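Local coordinates for alpha,alpha-trehalose-phosphate synthase (UDP-forming) (Burkholderia multivorans, PDB 5UOF), which belongs to glycosyltransferase family 20 and has the GT-B architecture, two Rossmann-like domains built on separate beta-sheets, at residues Gly264-Met269 / Met361-Tyr366; Glu282-Phe287 / Val301-Ile306; Lys253-Leu258 / Leu355-Arg360. All blocks are in the same frame, centred on the assembly; numbering follows the deposited sequence.

How the interactions relate
All three contacts belong to the domain built on the six-stranded parallel sheet. Interaction 1 lies within that sheet, held by backbone hydrogen bonds between two neighbouring strands and by one from Leu267 N to the Gln363 side chain. Interaction 2 packs helix 280-293 against strand 301-306, next to strand 266-271 of interaction 1, and relies on aromatic and aliphatic side chains with a few polar groups bonded beyond the pair. Interaction 3 joins the helices leading into the two strands of interaction 1; it is wholly apolar and nearer the surface, with Pro254 and Leu258 partly exposed. Interactions 1 and 3 share one sodium ion, while Tyr366 OH of interaction 1 reaches Arg283 O of interaction 2.

Interaction 1: Gly264-Met269 / Met361-Tyr366; sequences GRKLVM and MSQVGY. With NA (sodium ion), chain C; EDO (1,2-ethanediol), chain E.
Leu267 and Gln363 pair twice where two neighbouring strands of the parallel sheet begin, in one Rossmann-like domain of the GT-B fold. Leu267 N gives its hydrogen to Gln363 OE1 at 2.8 Å, almost in line with that C=O, while Gln363 N donates to Leu267 O at 3.0 Å. The Gln363 chain folds back at chi2 (75°), placing OE1 much like a strand carbonyl. Val364 N adds a long, weak bond to Leu267 O. Regular parallel pairing follows: Met269 N donates to Val364 O (2.9 Å, 172° at the hydrogen), and Met269 O accepts from Tyr366 N (2.9 Å). A 1,2-ethanediol, probably from the crystallisation liquor, links Arg265 O, through its O1, to the Gln363 amide, its O2 lying 3.1 Å from Gln363 NE2 in a weak bond.

Ser362 O binds the sodium ion at 2.3 Å, with Arg360 O, Gln385 OE1 and two waters as the other ligands. Ser362 OG is bonded to Phe359 O and Tyr381 OH, and Ser362 CB packs against Met269 CG at 3.5 Å. Val268 CG1 meets Tyr366 CB. On the other edge of strand 266-271 runs strand 301-306; Leu267 faces helix 253-262, whereas Val364 and Tyr366 rest on helix 416-428.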
loop_
_atom_site.group_PDB
_atom_site.type_symbol
_atom_site.label_atom_id
_atom_site.label_comp_id
_atom_site.label_asym_id
_atom_site.label_seq_id
_atom_site.Cartn_x
_atom_site.Cartn_y
_atom_site.Cartn_z
ATOM N N GLY A 264 36.999 -19.801 -9.820
ATOM C CA GLY A 264 37.140 -19.868 -8.385
ATOM C C GLY A 264 36.405 -18.784 -7.622
ATOM O O GLY A 264 36.365 -18.833 -6.385
ATOM N N ARG A 265 35.838 -17.801 -8.307
ATOM C CA ARG A 265 35.081 -16.774 -7.614
ATOM C C ARG A 265 33.810 -17.359 -7.012
ATOM O O ARG A 265 33.249 -18.335 -7.520
ATOM C CB ARG A 265 34.720 -15.639 -8.574
ATOM C CG ARG A 265 35.936 -14.942 -9.124
ATOM C CD ARG A 265 35.574 -13.814 -10.056
ATOM N NE ARG A 265 36.792 -13.273 -10.646
ATOM C CZ ARG A 265 37.118 -13.394 -11.925
ATOM N NH1 ARG A 265 36.298 -14.014 -12.765
ATOM N NH2 ARG A 265 38.257 -12.873 -12.365
ATOM N N LYS A 266 33.348 -16.739 -5.925
ATOM C CA LYS A 266 32.034 -17.052 -5.375
ATOM C C LYS A 266 30.942 -16.589 -6.330
ATOM O O LYS A 266 31.134 -15.678 -7.135
ATOM C CB LYS A 266 31.846 -16.379 -4.015
ATOM C CG LYS A 266 32.903 -16.724 -2.979
ATOM C CD LYS A 266 32.626 -18.041 -2.296
ATOM C CE LYS A 266 33.605 -18.259 -1.137
ATOM N NZ LYS A 266 33.265 -19.460 -0.320
ATOM N N LEU A 267 29.782 -17.235 -6.231
ATOM C CA LEU A 267 28.678 -17.024 -7.153
ATOM C C LEU A 267 27.420 -16.697 -6.363
ATOM O O LEU A 267 27.022 -17.466 -5.477
ATOM C CB LEU A 267 28.453 -18.264 -8.027
ATOM C CG LEU A 267 27.172 -18.302 -8.868
ATOM C CD1 LEU A 267 27.164 -17.184 -9.899
ATOM C CD2 LEU A 267 27.023 -19.661 -9.554
ATOM N N VAL A 268 26.812 -15.549 -6.677
ATOM C CA VAL A 268 25.486 -15.175 -6.186
ATOM C C VAL A 268 24.507 -15.381 -7.335
ATOM O O VAL A 268 24.711 -14.844 -8.431
ATOM C CB VAL A 268 25.462 -13.716 -5.695
ATOM C CG1 VAL A 268 24.082 -13.350 -5.137
ATOM C CG2 VAL A 268 26.537 -13.498 -4.643
ATOM N N MET A 269 23.455 -16.169 -7.106
ATOM C CA MET A 269 22.462 -16.464 -8.135
ATOM C C MET A 269 21.176 -15.717 -7.833
ATOM O O MET A 269 20.763 -15.618 -6.672
ATOM C CB MET A 269 22.147 -17.966 -8.216
ATOM C CG MET A 269 23.174 -18.808 -8.947
ATOM S SD MET A 269 23.325 -18.441 -10.707
ATOM C CE MET A 269 21.659 -18.757 -11.253
ATOM N N MET A 361 25.718 -24.976 -7.381
ATOM C CA MET A 361 27.090 -24.479 -7.503
ATOM C C MET A 361 27.297 -23.208 -6.698
ATOM O O MET A 361 28.393 -22.951 -6.187
ATOM C CB MET A 361 27.411 -24.198 -8.976
ATOM C CG MET A 361 28.789 -23.614 -9.240
ATOM S SD MET A 361 29.070 -23.111 -10.957
ATOM C CE MET A 361 27.869 -24.131 -11.793
ATOM N N SER A 362 26.256 -22.392 -6.604
ATOM C CA SER A 362 26.392 -21.063 -6.028
ATOM C C SER A 362 26.540 -21.110 -4.507
ATOM O O SER A 362 26.225 -22.096 -3.843
ATOM C CB SER A 362 25.182 -20.219 -6.391
ATOM O OG SER A 362 24.081 -20.634 -5.610
ATOM N N GLN A 363 27.016 -19.997 -3.953
ATOM C CA GLN A 363 27.140 -19.841 -2.513
ATOM C C GLN A 363 26.023 -19.013 -1.892
ATOM O O GLN A 363 25.807 -19.109 -0.678
ATOM C CB GLN A 363 28.482 -19.185 -2.179
ATOM C CG GLN A 363 29.677 -20.128 -2.325
ATOM C CD GLN A 363 30.070 -20.393 -3.767
ATOM O OE1 GLN A 363 29.925 -19.539 -4.648
ATOM N NE2 GLN A 363 30.574 -21.593 -4.016
ATOM N N VAL A 364 25.338 -18.185 -2.682
ATOM C CA VAL A 364 24.281 -17.303 -2.185
ATOM C C VAL A 364 23.140 -17.350 -3.188
ATOM O O VAL A 364 23.363 -17.269 -4.397
ATOM C CB VAL A 364 24.760 -15.851 -1.992
ATOM C CG1 VAL A 364 23.631 -14.986 -1.389
ATOM C CG2 VAL A 364 25.997 -15.805 -1.093
ATOM N N GLY A 365 21.911 -17.501 -2.673
ATOM C CA GLY A 365 20.715 -17.280 -3.453
ATOM C C GLY A 365 20.133 -15.945 -3.029
ATOM O O GLY A 365 19.861 -15.720 -1.850
ATOM N N TYR A 366 19.939 -15.066 -4.000
ATOM C CA TYR A 366 19.634 -13.659 -3.742
ATOM C C TYR A 366 18.217 -13.413 -4.250
ATOM O O TYR A 366 17.999 -13.163 -5.438
ATOM C CB TYR A 366 20.670 -12.808 -4.444
ATOM C CG TYR A 366 20.668 -11.319 -4.190
ATOM C CD1 TYR A 366 20.040 -10.760 -3.095
ATOM C CD2 TYR A 366 21.355 -10.483 -5.060
ATOM C CE1 TYR A 366 20.085 -9.365 -2.886
ATOM C CE2 TYR A 366 21.414 -9.122 -4.863
ATOM C CZ TYR A 366 20.774 -8.564 -3.788
ATOM O OH TYR A 366 20.832 -7.200 -3.636
HETATM NA NA NA C . 25.726 -24.231 -3.156
HETATM C C1 EDO E . 32.006 -22.076 -8.591
HETATM O O1 EDO E . 32.668 -20.939 -9.157
HETATM C C2 EDO E . 31.171 -21.590 -7.416
HETATM O O2 EDO E . 32.000 -20.760 -6.598
HETATM O O HOH W 1 25.945 -26.512 -2.322
HETATM O O HOH W 2 27.518 -23.709 -1.440
#

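Interaction 2: Glu282-Phe287 / Val301-Ile306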
loop_
_atom_site.group_PDB
_atom_site.type_symbol
_atom_site.label_atom_id
_atom_site.label_comp_id
_atom_site.label_asym_id
_atom_site.label_seq_id
_atom_site.Cartn_x
_atom_site.Cartn_y
_atom_site.Cartn_z
ATOM N N GLU A 282 17.030 -2.345 -7.096
ATOM C CA GLU A 282 17.513 -2.454 -5.725
ATOM C C GLU A 282 18.430 -3.654 -5.575
ATOM O O GLU A 282 19.454 -3.582 -4.892
ATOM C CB GLU A 282 16.335 -2.566 -4.755
ATOM C CG GLU A 282 15.504 -1.294 -4.612
ATOM C CD GLU A 282 14.426 -1.147 -5.673
ATOM O OE1 GLU A 282 13.588 -0.231 -5.536
ATOM O OE2 GLU A 282 14.405 -1.935 -6.639
ATOM N N ARG A 283 18.065 -4.769 -6.207
ATOM C CA ARG A 283 18.893 -5.972 -6.179
ATOM C C ARG A 283 20.319 -5.665 -6.635
ATOM O O ARG A 283 21.302 -5.996 -5.950
ATOM C CB ARG A 283 18.232 -7.028 -7.082
ATOM C CG ARG A 283 18.677 -8.470 -6.871
ATOM C CD ARG A 283 17.858 -9.154 -5.788
ATOM N NE ARG A 283 16.420 -9.104 -6.073
ATOM C CZ ARG A 283 15.748 -10.026 -6.753
ATOM N NH1 ARG A 283 16.372 -11.086 -7.251
ATOM N NH2 ARG A 283 14.439 -9.874 -6.958
ATOM N N PHE A 284 20.446 -5.026 -7.796
ATOM C CA PHE A 284 21.757 -4.712 -8.341
ATOM C C PHE A 284 22.476 -3.695 -7.468
ATOM O O PHE A 284 23.682 -3.814 -7.239
ATOM C CB PHE A 284 21.647 -4.153 -9.757
ATOM C CG PHE A 284 21.279 -5.169 -10.816
ATOM C CD1 PHE A 284 20.869 -6.450 -10.480
ATOM C CD2 PHE A 284 21.375 -4.822 -12.152
ATOM C CE1 PHE A 284 20.532 -7.367 -11.480
ATOM C CE2 PHE A 284 21.037 -5.733 -13.156
ATOM C CZ PHE A 284 20.625 -7.005 -12.808
ATOM N N GLN A 285 21.756 -2.670 -7.007
ATOM C CA GLN A 285 22.420 -1.589 -6.285
ATOM C C GLN A 285 22.943 -2.057 -4.934
ATOM O O GLN A 285 23.944 -1.528 -4.441
ATOM C CB GLN A 285 21.466 -0.401 -6.106
ATOM C CG GLN A 285 21.176 0.321 -7.421
ATOM C CD GLN A 285 20.336 1.571 -7.235
ATOM O OE1 GLN A 285 19.838 1.838 -6.145
ATOM N NE2 GLN A 285 20.173 2.344 -8.310
ATOM N N ALA A 286 22.261 -3.009 -4.303
ATOM C CA ALA A 286 22.782 -3.526 -3.042
ATOM C C ALA A 286 24.048 -4.341 -3.259
ATOM O O ALA A 286 24.940 -4.328 -2.409
ATOM C CB ALA A 286 21.719 -4.357 -2.333
ATOM N N PHE A 287 24.142 -5.063 -4.382
ATOM C CA PHE A 287 25.385 -5.758 -4.705
ATOM C C PHE A 287 26.507 -4.755 -4.944
ATOM O O PHE A 287 27.641 -4.949 -4.487
ATOM C CB PHE A 287 25.167 -6.645 -5.933
ATOM C CG PHE A 287 26.355 -7.493 -6.298
ATOM C CD1 PHE A 287 26.763 -8.530 -5.477
ATOM C CD2 PHE A 287 27.053 -7.261 -7.478
ATOM C CE1 PHE A 287 27.867 -9.317 -5.823
ATOM C CE2 PHE A 287 28.141 -8.051 -7.829
ATOM C CZ PHE A 287 28.553 -9.068 -6.999
ATOM N N VAL A 301 33.816 -12.379 -6.324
ATOM C CA VAL A 301 32.424 -12.814 -6.357
ATOM C C VAL A 301 31.791 -12.205 -7.597
ATOM O O VAL A 301 32.181 -11.124 -8.044
ATOM C CB VAL A 301 31.667 -12.402 -5.066
ATOM C CG1 VAL A 301 31.707 -10.891 -4.877
ATOM C CG2 VAL A 301 30.224 -12.891 -5.083
ATOM N N SER A 302 30.820 -12.910 -8.163
ATOM C CA SER A 302 30.036 -12.396 -9.275
ATOM C C SER A 302 28.561 -12.654 -9.024
ATOM O O SER A 302 28.177 -13.673 -8.449
ATOM C CB SER A 302 30.419 -13.050 -10.609
ATOM O OG SER A 302 31.731 -12.681 -10.995
ATOM N N LEU A 303 27.742 -11.726 -9.488
ATOM C CA LEU A 303 26.298 -11.880 -9.447
ATOM C C LEU A 303 25.824 -12.304 -10.830
ATOM O O LEU A 303 26.141 -11.649 -11.822
ATOM C CB LEU A 303 25.625 -10.568 -9.020
ATOM C CG LEU A 303 24.106 -10.484 -9.239
ATOM C CD1 LEU A 303 23.379 -11.518 -8.388
ATOM C CD2 LEU A 303 23.623 -9.057 -8.895
ATOM N N VAL A 304 25.097 -13.419 -10.899
ATOM C CA VAL A 304 24.435 -13.849 -12.123
ATOM C C VAL A 304 22.946 -13.602 -11.932
ATOM O O VAL A 304 22.320 -14.215 -11.061
ATOM C CB VAL A 304 24.723 -15.326 -12.437
ATOM C CG1 VAL A 304 23.829 -15.818 -13.580
ATOM C CG2 VAL A 304 26.169 -15.499 -12.837
ATOM N N GLN A 305 22.389 -12.688 -12.724
ATOM C CA GLN A 305 20.953 -12.413 -12.747
ATOM C C GLN A 305 20.383 -12.983 -14.035
ATOM O O GLN A 305 20.735 -12.529 -15.129
ATOM C CB GLN A 305 20.666 -10.915 -12.656
ATOM C CG GLN A 305 19.177 -10.577 -12.825
ATOM C CD GLN A 305 18.363 -10.971 -11.620
ATOM O OE1 GLN A 305 18.634 -10.512 -10.512
ATOM N NE2 GLN A 305 17.361 -11.834 -11.820
ATOM N N ILE A 306 19.510 -13.978 -13.905
ATOM C CA ILE A 306 18.813 -14.562 -15.036
ATOM C C ILE A 306 17.398 -14.011 -15.023
ATOM O O ILE A 306 16.758 -13.954 -13.968
ATOM C CB ILE A 306 18.823 -16.098 -14.965
ATOM C CG1 ILE A 306 20.261 -16.603 -15.137
ATOM C CG2 ILE A 306 17.892 -16.708 -16.031
ATOM C CD1 ILE A 306 20.452 -18.049 -14.731
#
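This is a buried helix-on-strand contact inside a beta-alpha-beta unit of the Rossmann-like kind: strand 266-271, helix 280-293, then strand 301-306, parallel to the first. As the crossover demands, helix and strand run nearly antiparallel (176° between the 282-287 and 301-306 axes), 10.6 Å apart at closest approach. Phe284 and Phe287, three residues apart and so nearly one turn along the same side of the helix, fill the space between them.

Leu303 sits between the two rings. Its CB lies squarely over one face of Phe287, 3.8 Å from the ring centroid and 11° off the normal, a CH-pi contact. Phe287 is directed there by a CG anti to the backbone N (chi1 -176°). Leu303 CD2 reaches on to Phe284 CD1 at 4.1 Å, and Val301 CG1 touches the Phe287 CZ end. Phe284 meets Gln305 differently: the methylene CG comes in at the ring edge, near its plane, 3.7 Å from Phe284 CE1. Both phenylalanines also touch Ile343 of the next strand, and Phe284 packs on helix 314-335.

The polar ends are satisfied beyond the pair. Arg283 forms a salt bridge with Asp272 and also donates to Lys278 O. Asp272 accepts a bond from Gln305 NE2 too, so one carboxylate ties the helix to the strand, while Gln305 OE1 bonds to Ser270 OG. Within its own strand, Gln305 NE2 also donates to Ile306 O at 3.1 Å, approaching from above the plane of that carbonyl.

Interaction 3: Lys253-Leu258 / Leu355-Arg360. With NA (sodium ion), chain C.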
loop_
_atom_site.group_PDB
_atom_site.type_symbol
_atom_site.label_atom_id
_atom_site.label_comp_id
_atom_site.label_asym_id
_atom_site.label_seq_id
_atom_site.Cartn_x
_atom_site.Cartn_y
_atom_site.Cartn_z
ATOM N N LYS A 253 27.364 -29.370 -19.962
ATOM C CA LYS A 253 28.319 -28.386 -20.478
ATOM C C LYS A 253 28.113 -26.975 -19.930
ATOM O O LYS A 253 29.105 -26.361 -19.506
ATOM C CB LYS A 253 28.277 -28.397 -22.015
ATOM N N PRO A 254 26.897 -26.414 -19.876
ATOM C CA PRO A 254 26.761 -25.041 -19.350
ATOM C C PRO A 254 27.194 -24.903 -17.903
ATOM O O PRO A 254 27.743 -23.859 -17.524
ATOM C CB PRO A 254 25.262 -24.748 -19.522
ATOM C CG PRO A 254 24.804 -25.693 -20.567
ATOM C CD PRO A 254 25.603 -26.937 -20.354
ATOM N N VAL A 255 26.983 -25.939 -17.084
ATOM C CA VAL A 255 27.465 -25.921 -15.702
ATOM C C VAL A 255 28.988 -25.864 -15.676
ATOM O O VAL A 255 29.590 -25.047 -14.966
ATOM C CB VAL A 255 26.933 -27.152 -14.943
ATOM C CG1 VAL A 255 27.444 -27.177 -13.510
ATOM C CG2 VAL A 255 25.402 -27.192 -14.991
ATOM N N LYS A 256 29.633 -26.742 -16.447
ATOM C CA LYS A 256 31.083 -26.690 -16.584
ATOM C C LYS A 256 31.533 -25.342 -17.151
ATOM O O LYS A 256 32.550 -24.788 -16.713
ATOM C CB LYS A 256 31.552 -27.847 -17.475
ATOM C CG LYS A 256 33.044 -27.874 -17.771
ATOM C CD LYS A 256 33.801 -28.484 -16.617
ATOM C CE LYS A 256 35.291 -28.238 -16.737
ATOM N NZ LYS A 256 35.910 -28.132 -15.386
ATOM N N MET A 257 30.782 -24.791 -18.116
ATOM C CA MET A 257 31.124 -23.489 -18.691
ATOM C C MET A 257 31.116 -22.405 -17.621
ATOM O O MET A 257 32.084 -21.650 -17.465
ATOM C CB MET A 257 30.136 -23.131 -19.809
ATOM C CG MET A 257 30.334 -23.854 -21.148
ATOM S SD MET A 257 28.911 -23.679 -22.268
ATOM C CE MET A 257 28.573 -21.924 -22.140
ATOM N N LEU A 258 30.012 -22.312 -16.880
ATOM C CA LEU A 258 29.890 -21.301 -15.836
ATOM C C LEU A 258 30.978 -21.458 -14.782
ATOM O O LEU A 258 31.577 -20.463 -14.349
ATOM C CB LEU A 258 28.507 -21.380 -15.196
ATOM C CG LEU A 258 28.238 -20.397 -14.059
ATOM C CD1 LEU A 258 28.444 -18.962 -14.532
ATOM C CD2 LEU A 258 26.829 -20.596 -13.531
ATOM N N LEU A 355 19.101 -24.687 -14.088
ATOM C CA LEU A 355 19.036 -23.672 -13.041
ATOM C C LEU A 355 19.298 -24.286 -11.674
ATOM O O LEU A 355 19.980 -23.680 -10.837
ATOM C CB LEU A 355 17.675 -22.969 -13.039
ATOM C CG LEU A 355 17.298 -22.093 -14.234
ATOM C CD1 LEU A 355 15.945 -21.439 -13.984
ATOM C CD2 LEU A 355 18.365 -21.040 -14.501
ATOM N N MET A 356 18.752 -25.479 -11.421
ATOM C CA MET A 356 18.999 -26.117 -10.131
ATOM C C MET A 356 20.483 -26.419 -9.954
ATOM O O MET A 356 21.043 -26.212 -8.868
ATOM C CB MET A 356 18.163 -27.394 -9.983
ATOM C CG MET A 356 16.643 -27.212 -10.235
ATOM S SD MET A 356 15.909 -25.905 -9.218
ATOM C CE MET A 356 14.326 -25.692 -10.022
ATOM N N ALA A 357 21.142 -26.890 -11.021
ATOM C CA ALA A 357 22.585 -27.111 -10.954
ATOM C C ALA A 357 23.340 -25.803 -10.725
ATOM O O ALA A 357 24.344 -25.784 -9.999
ATOM C CB ALA A 357 23.074 -27.815 -12.225
ATOM N N PHE A 358 22.880 -24.697 -11.329
ATOM C CA PHE A 358 23.497 -23.404 -11.034
ATOM C C PHE A 358 23.292 -23.038 -9.570
ATOM O O PHE A 358 24.207 -22.525 -8.914
ATOM C CB PHE A 358 22.913 -22.285 -11.905
ATOM C CG PHE A 358 23.116 -22.454 -13.387
ATOM C CD1 PHE A 358 24.119 -23.251 -13.904
ATOM C CD2 PHE A 358 22.283 -21.770 -14.270
ATOM C CE1 PHE A 358 24.284 -23.376 -15.286
ATOM C CE2 PHE A 358 22.438 -21.888 -15.635
ATOM C CZ PHE A 358 23.431 -22.700 -16.148
ATOM N N PHE A 359 22.073 -23.243 -9.055
ATOM C CA PHE A 359 21.831 -22.974 -7.642
ATOM C C PHE A 359 22.767 -23.798 -6.771
ATOM O O PHE A 359 23.331 -23.294 -5.793
ATOM C CB PHE A 359 20.382 -23.302 -7.266
ATOM C CG PHE A 359 19.349 -22.392 -7.876
ATOM C CD1 PHE A 359 19.681 -21.131 -8.337
ATOM C CD2 PHE A 359 18.028 -22.820 -7.980
ATOM C CE1 PHE A 359 18.707 -20.300 -8.884
ATOM C CE2 PHE A 359 17.058 -22.001 -8.519
ATOM C CZ PHE A 359 17.394 -20.744 -8.981
ATOM N N ARG A 360 22.933 -25.073 -7.098
ATOM C CA ARG A 360 23.762 -25.914 -6.242
ATOM C C ARG A 360 25.207 -25.426 -6.229
ATOM O O ARG A 360 25.862 -25.443 -5.183
ATOM C CB ARG A 360 23.689 -27.373 -6.689
ATOM C CG ARG A 360 24.375 -28.353 -5.705
ATOM C CD ARG A 360 24.022 -29.784 -6.109
ATOM N NE ARG A 360 24.473 -30.843 -5.191
ATOM C CZ ARG A 360 23.703 -31.425 -4.267
ATOM N NH1 ARG A 360 22.445 -31.040 -4.090
ATOM N NH2 ARG A 360 24.186 -32.419 -3.527
HETATM NA NA NA C . 25.726 -24.231 -3.156
HETATM O O HOH W 1 25.945 -26.512 -2.322
HETATM O O HOH W 2 27.518 -23.709 -1.440
#
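Helices 253-262 and 352-361 run in the same general direction, the axes of segments 253-258 and 355-360 inclined by 32° and 10.0 Å apart at closest approach. They are two helices of a Rossmann-like domain, packed side by side on the face of the parallel sheet that carries Leu267 and Met269. The backbones come nearest at Val255 and Phe358, whose CA atoms are 6.6 Å apart. A single layer of apolar side chains lies between them.

Phe358 does most of the bridging. Its CG stands anti to the carbonyl carbon (chi1 -62°), and this carries the ring from the flank of its helix across to the other one. There the Leu258 methyl CD2 lies over one face of the ring, 3.8 Å from Phe358 CD1 and 4.2 Å from the ring centroid, at 27° to the normal: a CH-pi contact displaced from the ring centre. Val255 works on two partners with a single methyl. Its CG2 packs on Ala357 CB at 3.7 Å and on Phe358 CE1 at 4.0 Å, so the small alanine and the large ring share one valine branch. Pro254 joins more loosely, its CB 4.4 Å from Phe358 CZ.

At the far end of segment 355-360 the chemistry turns polar. Arg360 O binds the same sodium ion as Ser362 O, at 2.4 Å, while the Arg360 side chain turns to Ser384 O through NH1. Phe359 O accepts a bond from Gln385 NE2, so Gln385 is held through NE2 while its OE1 binds the ion. Each helix leads into a strand of the parallel sheet, 266-271 and 364-367 respectively. Leu258 rests on Leu267 and Phe358 on Met269, both of strand 266-271, while Met356 packs against helices 239-248 and 376-384.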